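Local coordinates for yeast Cdc13 OB4 (Candida glabrata, PDB 3RMH), which forms, as the C-terminal OB-fold domain of a telomere protein, a dimer with a second copy of itself, and probably serves DNA binding by the whole protein, at residues 50-55 with 65-70; 31-36 with 99-104; 20-25 with 115-120; 24-29 with 104-109. The protein carries 2 engineered substitutions. All blocks are in the same frame, centred on the assembly; numbering follows the deposited sequence.

Contact 1: residues 50-55 with 65-70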
# COMPACT_ATOMS: atom_id res chain seq x y z
N LYS B 50 -0.90 -2.98 -8.09
CA LYS B 50 -0.50 -4.02 -7.14
C LYS B 50 -0.18 -5.31 -7.89
O LYS B 50 -0.97 -5.76 -8.71
CB LYS B 50 -1.60 -4.27 -6.10
CG LYS B 50 -1.83 -3.07 -5.14
CD LYS B 50 -2.73 -3.45 -3.97
CE LYS B 50 -2.99 -2.26 -3.04
NZ LYS B 50 -3.91 -1.25 -3.65
N VAL B 51 0.97 -5.90 -7.59
CA VAL B 51 1.40 -7.13 -8.26
C VAL B 51 1.83 -8.20 -7.26
O VAL B 51 2.29 -7.88 -6.15
CB VAL B 51 2.57 -6.87 -9.25
CG1 VAL B 51 2.19 -5.81 -10.28
CG2 VAL B 51 3.85 -6.44 -8.50
N VAL B 52 1.66 -9.45 -7.66
CA VAL B 52 2.02 -10.64 -6.87
C VAL B 52 2.74 -11.66 -7.75
O VAL B 52 2.57 -11.66 -8.97
CB VAL B 52 0.77 -11.30 -6.26
CG1 VAL B 52 -0.00 -10.29 -5.43
CG2 VAL B 52 -0.14 -11.90 -7.37
N ASN B 53 3.55 -12.52 -7.15
CA ASN B 53 4.26 -13.54 -7.91
C ASN B 53 3.32 -14.67 -8.38
O ASN B 53 3.47 -15.19 -9.48
CB ASN B 53 5.45 -14.11 -7.11
CG ASN B 53 6.58 -13.09 -6.90
OD1 ASN B 53 6.93 -12.76 -5.76
ND2 ASN B 53 7.17 -12.62 -7.99
N GLU B 54 2.34 -15.03 -7.54
CA GLU B 54 1.37 -16.09 -7.87
C GLU B 54 -0.04 -15.69 -7.44
O GLU B 54 -0.23 -15.07 -6.40
CB GLU B 54 1.76 -17.39 -7.17
CG GLU B 54 3.09 -17.95 -7.59
CD GLU B 54 3.06 -18.53 -9.00
OE1 GLU B 54 1.97 -18.99 -9.43
OE2 GLU B 54 4.12 -18.52 -9.67
N LEU B 55 -1.04 -16.06 -8.24
CA LEU B 55 -2.41 -15.85 -7.81
C LEU B 55 -2.69 -16.83 -6.67
O LEU B 55 -2.17 -17.95 -6.67
CB LEU B 55 -3.38 -16.04 -8.97
CG LEU B 55 -3.18 -15.03 -10.11
CD1 LEU B 55 -4.01 -15.41 -11.33
CD2 LEU B 55 -3.52 -13.63 -9.62
N VAL B 65 2.43 -8.42 2.64
CA VAL B 65 3.86 -8.48 2.34
C VAL B 65 4.14 -9.14 1.00
O VAL B 65 5.23 -8.97 0.44
CB VAL B 65 4.62 -9.18 3.45
N ASP B 66 3.17 -9.88 0.47
CA ASP B 66 3.37 -10.57 -0.80
C ASP B 66 2.93 -9.73 -2.00
O ASP B 66 2.94 -10.21 -3.13
CB ASP B 66 2.64 -11.91 -0.82
CG ASP B 66 3.40 -13.00 -0.12
OD1 ASP B 66 4.60 -12.79 0.19
OD2 ASP B 66 2.81 -14.08 0.11
N ILE B 67 2.55 -8.49 -1.72
CA ILE B 67 2.08 -7.58 -2.75
C ILE B 67 3.05 -6.42 -2.90
O ILE B 67 3.39 -5.77 -1.92
CB ILE B 67 0.69 -7.01 -2.36
CG1 ILE B 67 -0.35 -8.15 -2.34
CG2 ILE B 67 0.26 -5.93 -3.35
CD1 ILE B 67 -1.65 -7.77 -1.61
N LEU B 68 3.49 -6.16 -4.13
CA LEU B 68 4.33 -5.01 -4.40
C LEU B 68 3.44 -3.92 -4.98
O LEU B 68 2.71 -4.15 -5.95
CB LEU B 68 5.46 -5.37 -5.37
CG LEU B 68 6.65 -4.39 -5.37
CD1 LEU B 68 7.50 -4.59 -4.11
CD2 LEU B 68 7.52 -4.60 -6.60
N GLU B 69 3.46 -2.75 -4.36
CA GLU B 69 2.73 -1.61 -4.89
C GLU B 69 3.65 -0.75 -5.75
O GLU B 69 4.63 -0.18 -5.27
CB GLU B 69 2.07 -0.78 -3.77
CG GLU B 69 1.14 0.31 -4.31
CD GLU B 69 0.15 0.82 -3.26
OE1 GLU B 69 0.33 0.53 -2.06
OE2 GLU B 69 -0.82 1.51 -3.66
N VAL B 70 3.32 -0.69 -7.03
CA VAL B 70 4.14 -0.00 -8.03
C VAL B 70 3.48 1.31 -8.40
O VAL B 70 2.34 1.33 -8.83
CB VAL B 70 4.26 -0.86 -9.30
CG1 VAL B 70 5.03 -0.12 -10.39
CG2 VAL B 70 4.92 -2.19 -8.97
O HOH W 1 3.95 -12.48 -4.21

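Contact 2: residues 31-36 with 99-104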
# COMPACT_ATOMS: atom_id res chain seq x y z
N VAL B 31 13.89 -7.23 -12.30
CA VAL B 31 13.02 -7.64 -13.37
C VAL B 31 12.00 -8.59 -12.77
O VAL B 31 12.35 -9.60 -12.18
CB VAL B 31 13.80 -8.32 -14.49
CG1 VAL B 31 12.86 -8.74 -15.63
CG2 VAL B 31 14.91 -7.40 -15.00
N LEU B 32 10.72 -8.26 -12.93
CA LEU B 32 9.66 -9.07 -12.36
C LEU B 32 8.73 -9.56 -13.46
O LEU B 32 8.38 -8.81 -14.35
CB LEU B 32 8.83 -8.23 -11.40
CG LEU B 32 9.59 -7.56 -10.26
CD1 LEU B 32 8.63 -6.73 -9.45
CD2 LEU B 32 10.28 -8.61 -9.41
N ASN B 33 8.36 -10.84 -13.38
CA ASN B 33 7.25 -11.36 -14.17
C ASN B 33 6.13 -11.70 -13.21
O ASN B 33 6.19 -12.72 -12.51
CB ASN B 33 7.68 -12.58 -15.00
CG ASN B 33 8.62 -12.20 -16.12
OD1 ASN B 33 8.19 -11.68 -17.15
ND2 ASN B 33 9.91 -12.44 -15.92
N VAL B 34 5.11 -10.84 -13.15
CA VAL B 34 4.18 -10.89 -12.04
C VAL B 34 2.76 -10.64 -12.49
O VAL B 34 2.53 -10.12 -13.58
CB VAL B 34 4.57 -9.85 -10.96
CG1 VAL B 34 5.81 -10.32 -10.24
CG2 VAL B 34 4.80 -8.48 -11.59
N TYR B 35 1.80 -11.03 -11.65
CA TYR B 35 0.39 -10.82 -11.93
C TYR B 35 -0.05 -9.47 -11.44
O TYR B 35 0.18 -9.14 -10.28
CB TYR B 35 -0.47 -11.86 -11.24
CG TYR B 35 -0.27 -13.24 -11.80
CD1 TYR B 35 -1.05 -13.68 -12.86
CD2 TYR B 35 0.69 -14.09 -11.29
CE1 TYR B 35 -0.88 -14.95 -13.39
CE2 TYR B 35 0.87 -15.36 -11.82
CZ TYR B 35 0.08 -15.78 -12.87
OH TYR B 35 0.26 -17.04 -13.39
N ILE B 36 -0.70 -8.70 -12.30
CA ILE B 36 -1.32 -7.44 -11.85
C ILE B 36 -2.67 -7.77 -11.27
O ILE B 36 -3.52 -8.32 -11.96
CB ILE B 36 -1.50 -6.46 -13.04
CG1 ILE B 36 -0.12 -6.03 -13.57
CG2 ILE B 36 -2.37 -5.28 -12.62
CD1 ILE B 36 -0.15 -5.18 -14.82
N THR B 99 -0.03 -12.23 -16.20
CA THR B 99 1.36 -11.80 -15.95
C THR B 99 1.83 -10.73 -16.93
O THR B 99 1.54 -10.80 -18.11
CB THR B 99 2.37 -12.97 -16.06
OG1 THR B 99 2.31 -13.53 -17.38
CG2 THR B 99 2.05 -14.05 -15.05
N SER B 100 2.59 -9.76 -16.41
CA SER B 100 3.28 -8.78 -17.23
C SER B 100 4.71 -8.72 -16.72
O SER B 100 4.98 -9.04 -15.57
CB SER B 100 2.64 -7.38 -17.08
OG SER B 100 1.35 -7.34 -17.67
N ARG B 101 5.64 -8.34 -17.59
CA ARG B 101 7.02 -8.16 -17.15
C ARG B 101 7.23 -6.69 -16.86
O ARG B 101 6.95 -5.84 -17.71
CB ARG B 101 7.98 -8.63 -18.23
CG ARG B 101 9.46 -8.45 -17.87
CD ARG B 101 10.35 -9.15 -18.89
NE ARG B 101 11.77 -8.84 -18.73
CZ ARG B 101 12.34 -7.70 -19.13
NH1 ARG B 101 11.60 -6.75 -19.69
NH2 ARG B 101 13.64 -7.50 -18.95
N LEU B 102 7.72 -6.40 -15.66
CA LEU B 102 7.99 -5.03 -15.24
C LEU B 102 9.43 -4.97 -14.78
O LEU B 102 10.00 -5.97 -14.33
CB LEU B 102 7.11 -4.65 -14.05
CG LEU B 102 5.60 -4.69 -14.27
CD1 LEU B 102 4.89 -4.49 -12.94
CD2 LEU B 102 5.21 -3.62 -15.26
N ARG B 103 10.02 -3.79 -14.88
CA ARG B 103 11.34 -3.57 -14.35
C ARG B 103 11.17 -2.45 -13.34
O ARG B 103 10.75 -1.35 -13.71
CB ARG B 103 12.31 -3.15 -15.46
CG ARG B 103 12.62 -4.28 -16.43
CD ARG B 103 13.72 -3.88 -17.43
NE ARG B 103 13.27 -2.85 -18.36
CZ ARG B 103 13.88 -1.67 -18.53
NH1 ARG B 103 14.97 -1.38 -17.84
NH2 ARG B 103 13.40 -0.80 -19.40
N VAL B 104 11.48 -2.72 -12.08
CA VAL B 104 11.16 -1.77 -11.02
C VAL B 104 12.40 -1.37 -10.20
O VAL B 104 13.40 -2.09 -10.19
CB VAL B 104 10.05 -2.29 -10.08
CG1 VAL B 104 8.78 -2.63 -10.88
CG2 VAL B 104 10.51 -3.52 -9.30

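Contact 3: residues 20-25 with 115-120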
# COMPACT_ATOMS: atom_id res chain seq x y z
N ASN B 20 9.92 -6.09 -0.37
CA ASN B 20 9.19 -5.21 0.56
C ASN B 20 9.91 -4.99 1.87
O ASN B 20 9.56 -4.09 2.63
CB ASN B 20 7.79 -5.76 0.84
CG ASN B 20 6.80 -5.39 -0.23
OD1 ASN B 20 6.85 -4.29 -0.79
ND2 ASN B 20 5.88 -6.31 -0.54
N HIS B 21 10.91 -5.81 2.14
CA HIS B 21 11.67 -5.66 3.39
C HIS B 21 12.92 -4.81 3.24
O HIS B 21 13.51 -4.39 4.24
CB HIS B 21 12.02 -7.03 3.99
CG HIS B 21 10.91 -7.62 4.79
ND1 HIS B 21 10.83 -7.48 6.15
CD2 HIS B 21 9.81 -8.32 4.41
CE1 HIS B 21 9.73 -8.09 6.59
NE2 HIS B 21 9.11 -8.61 5.56
N LEU B 22 13.33 -4.54 2.00
CA LEU B 22 14.56 -3.79 1.76
C LEU B 22 14.47 -2.41 2.39
O LEU B 22 13.67 -1.57 1.96
CB LEU B 22 14.86 -3.68 0.26
CG LEU B 22 15.32 -4.95 -0.46
CD1 LEU B 22 15.35 -4.71 -1.96
CD2 LEU B 22 16.69 -5.41 0.03
N GLN B 23 15.30 -2.19 3.41
CA GLN B 23 15.28 -0.98 4.23
C GLN B 23 16.04 0.18 3.58
O GLN B 23 15.69 1.34 3.76
CB GLN B 23 15.90 -1.29 5.59
CG GLN B 23 15.90 -0.11 6.55
CD GLN B 23 15.12 -0.40 7.82
OE1 GLN B 23 14.92 -1.55 8.19
NE2 GLN B 23 14.66 0.66 8.49
N HIS B 24 17.08 -0.14 2.84
CA HIS B 24 17.92 0.90 2.27
C HIS B 24 17.74 0.95 0.76
O HIS B 24 17.48 -0.07 0.12
CB HIS B 24 19.39 0.65 2.61
CG HIS B 24 19.92 -0.64 2.05
ND1 HIS B 24 19.33 -1.86 2.29
CD2 HIS B 24 21.00 -0.89 1.27
CE1 HIS B 24 20.01 -2.81 1.68
NE2 HIS B 24 21.03 -2.25 1.05
N LEU B 25 17.86 2.15 0.20
CA LEU B 25 17.83 2.30 -1.25
C LEU B 25 18.95 1.48 -1.86
O LEU B 25 20.12 1.70 -1.56
CB LEU B 25 18.01 3.76 -1.64
CG LEU B 25 16.88 4.70 -1.24
CD1 LEU B 25 17.11 6.06 -1.88
CD2 LEU B 25 15.55 4.11 -1.68
N ILE B 115 9.70 4.26 1.25
CA ILE B 115 10.24 3.77 -0.01
C ILE B 115 9.06 3.38 -0.90
O ILE B 115 8.15 2.69 -0.47
CB ILE B 115 11.18 2.58 0.20
CG1 ILE B 115 12.52 3.08 0.75
CG2 ILE B 115 11.41 1.82 -1.13
CD1 ILE B 115 13.41 1.98 1.28
N ARG B 116 9.07 3.85 -2.14
CA ARG B 116 8.05 3.41 -3.09
C ARG B 116 8.70 2.80 -4.31
O ARG B 116 9.69 3.33 -4.82
CB ARG B 116 7.15 4.58 -3.50
CG ARG B 116 6.24 5.09 -2.39
CD ARG B 116 5.46 6.32 -2.82
NE ARG B 116 4.60 6.83 -1.75
CZ ARG B 116 5.04 7.58 -0.74
NH1 ARG B 116 6.33 7.88 -0.64
NH2 ARG B 116 4.19 8.01 0.19
N TRP B 117 8.15 1.68 -4.77
CA TRP B 117 8.63 1.00 -5.96
C TRP B 117 7.99 1.63 -7.20
O TRP B 117 6.80 1.99 -7.19
CB TRP B 117 8.31 -0.50 -5.87
CG TRP B 117 9.17 -1.15 -4.83
CD1 TRP B 117 8.91 -1.25 -3.48
CD2 TRP B 117 10.47 -1.74 -5.03
NE1 TRP B 117 9.96 -1.89 -2.85
CE2 TRP B 117 10.92 -2.18 -3.76
CE3 TRP B 117 11.27 -1.92 -6.15
CZ2 TRP B 117 12.15 -2.83 -3.61
CZ3 TRP B 117 12.50 -2.54 -5.99
CH2 TRP B 117 12.93 -3.00 -4.73
N SER B 118 8.77 1.76 -8.26
CA SER B 118 8.34 2.48 -9.44
C SER B 118 8.85 1.71 -10.64
O SER B 118 9.90 1.09 -10.55
CB SER B 118 8.96 3.88 -9.43
OG SER B 118 8.24 4.77 -10.26
N PRO B 119 8.12 1.73 -11.77
CA PRO B 119 8.57 1.00 -12.95
C PRO B 119 9.36 1.86 -13.94
O PRO B 119 9.21 3.08 -13.97
CB PRO B 119 7.25 0.56 -13.59
CG PRO B 119 6.30 1.68 -13.28
CD PRO B 119 6.75 2.25 -11.92
N ILE B 120 10.17 1.21 -14.76
CA ILE B 120 11.02 1.91 -15.71
C ILE B 120 10.56 1.69 -17.14
O ILE B 120 10.38 0.56 -17.55
CB ILE B 120 12.46 1.40 -15.62
CG1 ILE B 120 13.01 1.66 -14.22
CG2 ILE B 120 13.33 2.05 -16.70
CD1 ILE B 120 14.18 0.78 -13.85
O HOH W 2 11.89 -1.72 -0.19

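Contact 4: residues 24-29 with 104-109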
# COMPACT_ATOMS: atom_id res chain seq x y z
N HIS B 24 17.08 -0.14 2.84
CA HIS B 24 17.92 0.90 2.27
C HIS B 24 17.74 0.95 0.76
O HIS B 24 17.48 -0.07 0.12
CB HIS B 24 19.39 0.65 2.61
CG HIS B 24 19.92 -0.64 2.05
ND1 HIS B 24 19.33 -1.86 2.29
CD2 HIS B 24 21.00 -0.89 1.27
CE1 HIS B 24 20.01 -2.81 1.68
NE2 HIS B 24 21.03 -2.25 1.05
N LEU B 25 17.86 2.15 0.20
CA LEU B 25 17.83 2.30 -1.25
C LEU B 25 18.95 1.48 -1.86
O LEU B 25 20.12 1.70 -1.56
CB LEU B 25 18.01 3.76 -1.64
CG LEU B 25 16.88 4.70 -1.24
CD1 LEU B 25 17.11 6.06 -1.88
CD2 LEU B 25 15.55 4.11 -1.68
N THR B 26 18.59 0.52 -2.70
CA THR B 26 19.59 -0.21 -3.44
C THR B 26 19.71 0.45 -4.80
O THR B 26 18.80 1.19 -5.24
CB THR B 26 19.26 -1.72 -3.61
OG1 THR B 26 18.14 -1.89 -4.51
CG2 THR B 26 18.96 -2.37 -2.27
N PRO B 27 20.82 0.19 -5.46
CA PRO B 27 21.08 0.71 -6.79
C PRO B 27 20.86 -0.42 -7.78
O PRO B 27 21.73 -0.71 -8.60
CB PRO B 27 22.49 1.21 -6.87
N LYS B 28 19.69 -1.06 -7.68
CA LYS B 28 19.37 -2.19 -8.53
C LYS B 28 18.01 -2.02 -9.19
O LYS B 28 17.12 -1.35 -8.66
CB LYS B 28 19.40 -3.50 -7.73
CG LYS B 28 20.79 -3.99 -7.36
CD LYS B 28 20.72 -5.19 -6.42
CE LYS B 28 22.10 -5.77 -6.12
NZ LYS B 28 22.96 -4.84 -5.33
N ILE B 29 17.88 -2.64 -10.35
CA ILE B 29 16.61 -2.71 -11.06
C ILE B 29 16.25 -4.17 -11.07
O ILE B 29 17.07 -5.01 -11.46
CB ILE B 29 16.76 -2.19 -12.50
CG1 ILE B 29 17.04 -0.68 -12.46
CG2 ILE B 29 15.50 -2.46 -13.31
CD1 ILE B 29 17.67 -0.16 -13.76
N VAL B 104 11.48 -2.72 -12.08
CA VAL B 104 11.16 -1.77 -11.02
C VAL B 104 12.40 -1.37 -10.20
O VAL B 104 13.40 -2.09 -10.19
CB VAL B 104 10.05 -2.29 -10.08
CG1 VAL B 104 8.78 -2.63 -10.88
CG2 VAL B 104 10.51 -3.52 -9.30
N PHE B 105 12.32 -0.22 -9.54
CA PHE B 105 13.38 0.26 -8.67
C PHE B 105 12.77 1.02 -7.49
O PHE B 105 11.60 1.42 -7.54
CB PHE B 105 14.38 1.13 -9.46
CG PHE B 105 13.84 2.48 -9.84
CD1 PHE B 105 14.26 3.63 -9.18
CD2 PHE B 105 12.88 2.60 -10.83
CE1 PHE B 105 13.74 4.87 -9.52
CE2 PHE B 105 12.36 3.83 -11.17
CZ PHE B 105 12.79 4.96 -10.53
N GLN B 106 13.55 1.20 -6.43
CA GLN B 106 13.11 1.97 -5.27
C GLN B 106 13.25 3.46 -5.50
O GLN B 106 14.36 3.97 -5.72
CB GLN B 106 13.92 1.62 -4.02
CG GLN B 106 13.74 0.22 -3.50
CD GLN B 106 14.95 -0.25 -2.72
OE1 GLN B 106 16.06 -0.23 -3.24
NE2 GLN B 106 14.74 -0.66 -1.48
N ARG B 107 12.14 4.16 -5.43
CA ARG B 107 12.17 5.60 -5.56
C ARG B 107 12.00 6.23 -4.17
O ARG B 107 11.02 5.95 -3.46
CB ARG B 107 11.08 6.09 -6.51
CG ARG B 107 11.10 7.58 -6.75
CD ARG B 107 9.98 7.99 -7.69
NE ARG B 107 10.11 7.34 -8.99
CZ ARG B 107 10.83 7.83 -10.00
NH1 ARG B 107 11.47 8.98 -9.85
NH2 ARG B 107 10.89 7.18 -11.15
N PRO B 108 12.95 7.06 -3.76
CA PRO B 108 12.86 7.75 -2.47
C PRO B 108 12.00 8.99 -2.60
O PRO B 108 12.03 9.65 -3.64
CB PRO B 108 14.31 8.16 -2.22
CG PRO B 108 14.83 8.44 -3.59
CD PRO B 108 14.16 7.44 -4.51
N SER B 109 11.25 9.32 -1.55
CA SER B 109 10.45 10.54 -1.55
C SER B 109 11.10 11.60 -0.67
O SER B 109 12.04 11.32 0.07
CB SER B 109 9.03 10.24 -1.09
OG SER B 109 9.02 9.47 0.09
O HOH W 3 16.15 0.16 -6.38
O HOH W 4 17.16 4.00 -5.76

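Contact 1: residues 50-55 with 65-70
Val51 and Leu68 face each other as an antiparallel hydrogen-bonded pair: Val51 N gives its proton to Leu68 O at 3.0 Å, and Leu68 N returns one to Val51 O at 2.9 Å. Both oxygens also receive a CA-H...O contact, from Lys50 CA and Ile67 CA. On the Val51 face the two side chains run side by side in the same direction. CG2 of Val51, held between its backbone N and carbonyl carbon (CG1 has chi1 -56°), rests on Leu68 CB at 3.7 Å. On the opposite face lies Lys50, whose aliphatic chain slants across Ile67, CG2 of Ile67 lying 3.7 Å from Lys50 CB. Farther out Lys50 runs alongside Glu69, but NZ stays 4.1 Å from Glu69 OE2, beyond a salt bridge. On the far side of the Val51-Leu68 pair, Val52 CG1 packs on Ile67 CG1 at 3.8 Å. There a water bridges the two backbones, accepting from Asn53 N at 3.0 Å and donating to Asp66 O at 2.7 Å. In the second shell, Asn20 ND2 holds the carbonyls of Val65 and Ile67, while Asn53 is fixed by His14 and Ile16. Ile114 of the second subunit packs on Ile67. The pairing of strand 46-52 with strand 68-73 is the antiparallel step from the second to the third strand of an OB-fold barrel.

Contact 2: residues 31-36 with 99-104
Four backbone hydrogen bonds tie Leu32 to Leu102 and Val34 to Ser100. Leu32 N reaches Leu102 O at 2.8 Å in an almost straight bond (177° at the hydrogen), and Leu102 N answers to Leu32 O at 2.8 Å. The second pair is equally reciprocal, with Ser100 N on Val34 O at 2.9 Å. Between and beyond these lie the non-hydrogen-bonded pairs, whose side chains (Val31, Asn33, Tyr35, Thr99, Arg101 and Arg103) share one face of the sheet, opposite that of Leu32 and Val34. At one end, with OG1 at chi1 61°, CG2 of Thr99 stands anti to the carbonyl carbon and sits over a face of the Tyr35 ring, 3.5 Å from the centroid: a CH-pi contact. Arg101 stretches from CG to NE past Asn33 and on to Val31; Asn33 OD1 lies 3.2 Å from Arg101 CB, and Val31 CG1 approaches the guanidinium obliquely. On the Leu32 face, CD1 of Leu32 meets CG2 of Val104 at 3.7 Å, the two side chains crossing nearly at right angles. Arg103 NH2 forms a salt bridge with Glu121. Strand 28-42 continues the sheet through strand 46-52, with Val34 on Val51; helix 16-19 touches Leu32 and Val34, and helix 124-134 packs on Thr99 and Ser100.

Contact 3: residues 20-25 with 115-120
Ile115 reaches Leu25 and the backbone of Gln23, and Trp117 reaches Leu22, because CG1 of Ile115 and CG of Trp117 both stand anti to the carbonyl carbon (chi1 -75° for Ile115), which carries them from strand 115-119 of the OB fold to the loop 20-25. This loop, between helix 16-19 and strand 28-42, packs against strand 115-119 without a direct hydrogen bond. Ile115 extends further through chi2 167°, so that CD1 ends close to the loop backbone, 3.4 Å from Gln23 O and 3.6 Å from Leu22 O. Its CG1 touches CD2 of Leu25 at 4.0 Å, the two side chains lying antiparallel as they pass. Leu22 meets Trp117 at about a right angle, its CD1 coming to the edge of the indole near the ring plane, beside CZ2 and CH2. Tyr30 meets the same indole with its ring plane turned by about 70°, and Gln106 and Leu68 also pack on Trp117. The amide of Asn20 is turned to other partners, its ND2 binding Val65 O and Ile67 O. The loop and the start of the strand also form part of the dimer interface: His21 NE2 is hydrogen-bonded to His21 NE2 of the second subunit, and Ile115 packs on Tyr61 of that subunit. A single water joins the two segments, donating to Leu22 O at 2.8 Å and accepting a weak bond from Trp117 NE1 at 3.3 Å.

Contact 4: residues 24-29 with 104-109
Gln106 crosses Thr26 at about a right angle and lays its amide against the backbone of the loop leading into strand 28-42, the first long strand of the OB fold. Its CG stands anti to the carbonyl carbon (chi1 -66°) and the chain then extends, carrying OE1 to two donors of one residue. Thr26 N donates to OE1 at 2.7 Å in a nearly straight bond, 171° at the hydrogen, and Thr26 OG1 donates at 2.9 Å. The two reach the oxygen from opposite faces of the amide plane, so together they grip it from both sides. OG1 is also hydrogen-bonded to Tyr30 OH, which further fixes the threonine. On the other arm of the amide, Gln106 NE2 reaches His24 O at 3.2 Å; here the donor stands well above the carbonyl plane, and the bond is bent. Leu25 slants across the base of Gln106, CD2 on CB at 3.8 Å, and meets Pro108 almost perpendicularly, where its CD1 presses on Pro108 CB at 3.5 Å. Tyr61 of the second subunit packs on both Leu25 and Pro108. At the start of strand 28-42 the backbones draw close: Ile29 CA makes a CA-H...O contact with Val104 O, while CB of Phe105 lies near Lys28 O. Between these two ends water stands in for direct strand pairing. One molecule accepts from Gln106 N at 2.8 Å and lies 2.9 Å from Lys28 O; a second donates to Gln106 O at 2.8 Å and, weakly, to Thr26 O.

Overall arrangement
All four contacts involve strands of one curled sheet, contact 3 through strand 115-119 alone. Contacts 1 and 2 have centres about 9 Å apart and join where Val52 O receives Tyr35 N at 2.9 Å, making strand 28-42 the common neighbour of strands 46-52 and 99-108. Contact 4 continues the strand pair of contact 2 from the shared Val104, its centre about 16 Å away. Contacts 3 and 4 share His24 and Leu25 and lie about 5 Å apart between centres; strand 115-119 links them through Arg107 N to Arg116 O at 2.7 Å. Asn20 of contact 3 reaches back to contact 1. Contacts 1, 3 and 4 touch the second subunit, whereas contact 2 does not.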